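Local coordinates for conserved hypothetical protein MTH1747 (Methanothermobacter thermautotrophicus, PDB 1I36) that is of unknown function but binds NADP and resembles 3-hydroxyacid dehydrogenases in structure, consistent with a role as an NADP-dependent oxidoreductase, at residues 134-137 with 138-141. The protein carries 1 engineered substitution. Residues are numbered along the deposited sequence; the frame is centred on the assembly and turned at random.
Sequences EFMK and LNRY
Helix 132-136 tightens into a 3-10 turn where Phe135, Met136 and Lys137 meet Leu138, Asn139 and Arg140, each with the residue three places on. Leu138 N donates to Phe135 O at 2.9 Å, and the bonds from Asn139 N to Met136 O and Arg140 N to Lys137 O repeat the step. On the buried side, Leu138 CD1 lies 3.8 Å from Phe135 CE1; both apolar side chains rest on Ile145, and the phenylalanine reaches on to Val85, Val108 and Ala110. At the surface, the long aliphatic chain of Lys137 runs beside Arg140, with CG over one guanidinium face, toward its rim. Lys137 NZ forms a salt bridge with Glu134 OE1 at 2.8 Å, on the carboxylate's syn side and 23° out of its plane. A water accepts from NZ and, weakly, from Arg140 NH2, probably screening the two like charges. Asn139 suits its place because its short amide reaches Ile145 N with OD1 while ND2 packs 3.5 Å from Met136 CG. With an alanine here, that strand amide would probably lose its side-chain acceptor, and Met136 CG and CE their amide neighbour. Such i to i+3 bonding is typical of an alpha helix finishing in a 3-10 turn, here before strand 144-147 of the Rossmann-type NADP-binding domain.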
loop_
_atom_site.group_PDB
_atom_site.type_symbol
_atom_site.label_atom_id
_atom_site.label_comp_id
_atom_site.label_asym_id
_atom_site.label_seq_id
_atom_site.Cartn_x
_atom_site.Cartn_y
_atom_site.Cartn_z
ATOM N N GLU A 134 30.983 9.004 11.409
ATOM C CA GLU A 134 31.625 9.293 12.683
ATOM C C GLU A 134 30.631 9.136 13.852
ATOM O O GLU A 134 30.988 8.609 14.916
ATOM C CB GLU A 134 32.250 10.688 12.635
ATOM C CG GLU A 134 33.051 11.113 13.870
ATOM C CD GLU A 134 34.277 10.257 14.161
ATOM O OE1 GLU A 134 34.874 9.689 13.202
ATOM O OE2 GLU A 134 34.633 10.162 15.363
ATOM N N PHE A 135 29.375 9.533 13.635
ATOM C CA PHE A 135 28.326 9.389 14.648
ATOM C C PHE A 135 28.071 7.874 14.831
ATOM O O PHE A 135 27.857 7.403 15.937
ATOM C CB PHE A 135 27.056 10.077 14.124
ATOM C CG PHE A 135 25.803 9.796 14.935
ATOM C CD1 PHE A 135 25.774 9.996 16.312
ATOM C CD2 PHE A 135 24.649 9.333 14.306
ATOM C CE1 PHE A 135 24.629 9.740 17.043
ATOM C CE2 PHE A 135 23.506 9.082 15.019
ATOM C CZ PHE A 135 23.482 9.277 16.390
ATOM N N MET A 136 28.115 7.129 13.725
ATOM C CA MET A 136 27.861 5.684 13.730
ATOM C C MET A 136 28.845 4.886 14.609
ATOM O O MET A 136 28.543 3.767 15.029
ATOM C CB MET A 136 27.818 5.136 12.303
ATOM C CG MET A 136 27.154 3.733 12.209
ATOM S SD MET A 136 27.045 3.114 10.534
ATOM C CE MET A 136 26.961 1.318 10.822
ATOM N N LYS A 137 29.995 5.480 14.920
ATOM C CA LYS A 137 30.963 4.851 15.812
ATOM C C LYS A 137 30.331 4.624 17.195
ATOM O O LYS A 137 30.783 3.760 17.943
ATOM C CB LYS A 137 32.215 5.731 15.936
ATOM C CG LYS A 137 33.085 5.644 14.687
ATOM C CD LYS A 137 34.350 6.493 14.751
ATOM C CE LYS A 137 35.179 6.276 13.477
ATOM N NZ LYS A 137 36.320 7.239 13.356
ATOM N N LEU A 138 29.275 5.374 17.531
ATOM C CA LEU A 138 28.592 5.183 18.818
ATOM C C LEU A 138 27.931 3.791 18.889
ATOM O O LEU A 138 27.446 3.375 19.944
ATOM C CB LEU A 138 27.558 6.294 19.078
ATOM C CG LEU A 138 28.194 7.678 19.336
ATOM C CD1 LEU A 138 27.141 8.734 19.712
ATOM C CD2 LEU A 138 29.224 7.567 20.435
ATOM N N ASN A 139 27.895 3.081 17.766
ATOM C CA ASN A 139 27.370 1.705 17.782
ATOM C C ASN A 139 28.253 0.842 18.708
ATOM O O ASN A 139 27.773 -0.106 19.325
ATOM C CB ASN A 139 27.356 1.103 16.370
ATOM C CG ASN A 139 26.171 1.565 15.557
ATOM O OD1 ASN A 139 25.320 2.291 16.071
ATOM N ND2 ASN A 139 26.083 1.115 14.291
ATOM N N ARG A 140 29.518 1.223 18.844
ATOM C CA ARG A 140 30.470 0.500 19.699
ATOM C C ARG A 140 30.000 0.569 21.129
ATOM O O ARG A 140 30.404 -0.246 21.956
ATOM C CB ARG A 140 31.857 1.141 19.651
ATOM C CG ARG A 140 32.413 1.273 18.266
ATOM C CD ARG A 140 33.660 2.135 18.275
ATOM N NE ARG A 140 34.160 2.328 16.914
ATOM C CZ ARG A 140 35.230 3.050 16.608
ATOM N NH1 ARG A 140 35.918 3.658 17.570
ATOM N NH2 ARG A 140 35.624 3.145 15.346
ATOM N N TYR A 141 29.171 1.572 21.416
ATOM C CA TYR A 141 28.659 1.773 22.766
ATOM C C TYR A 141 27.166 1.471 22.968
ATOM O O TYR A 141 26.509 2.074 23.816
ATOM C CB TYR A 141 29.030 3.173 23.266
ATOM C CG TYR A 141 30.514 3.444 23.183
ATOM C CD1 TYR A 141 31.408 2.792 24.029
ATOM C CD2 TYR A 141 31.029 4.313 22.229
ATOM C CE1 TYR A 141 32.784 2.998 23.925
ATOM C CE2 TYR A 141 32.405 4.526 22.114
ATOM C CZ TYR A 141 33.270 3.862 22.970
ATOM O OH TYR A 141 34.624 4.069 22.867
HETATM O O HOH W 1 38.093 5.081 14.224
#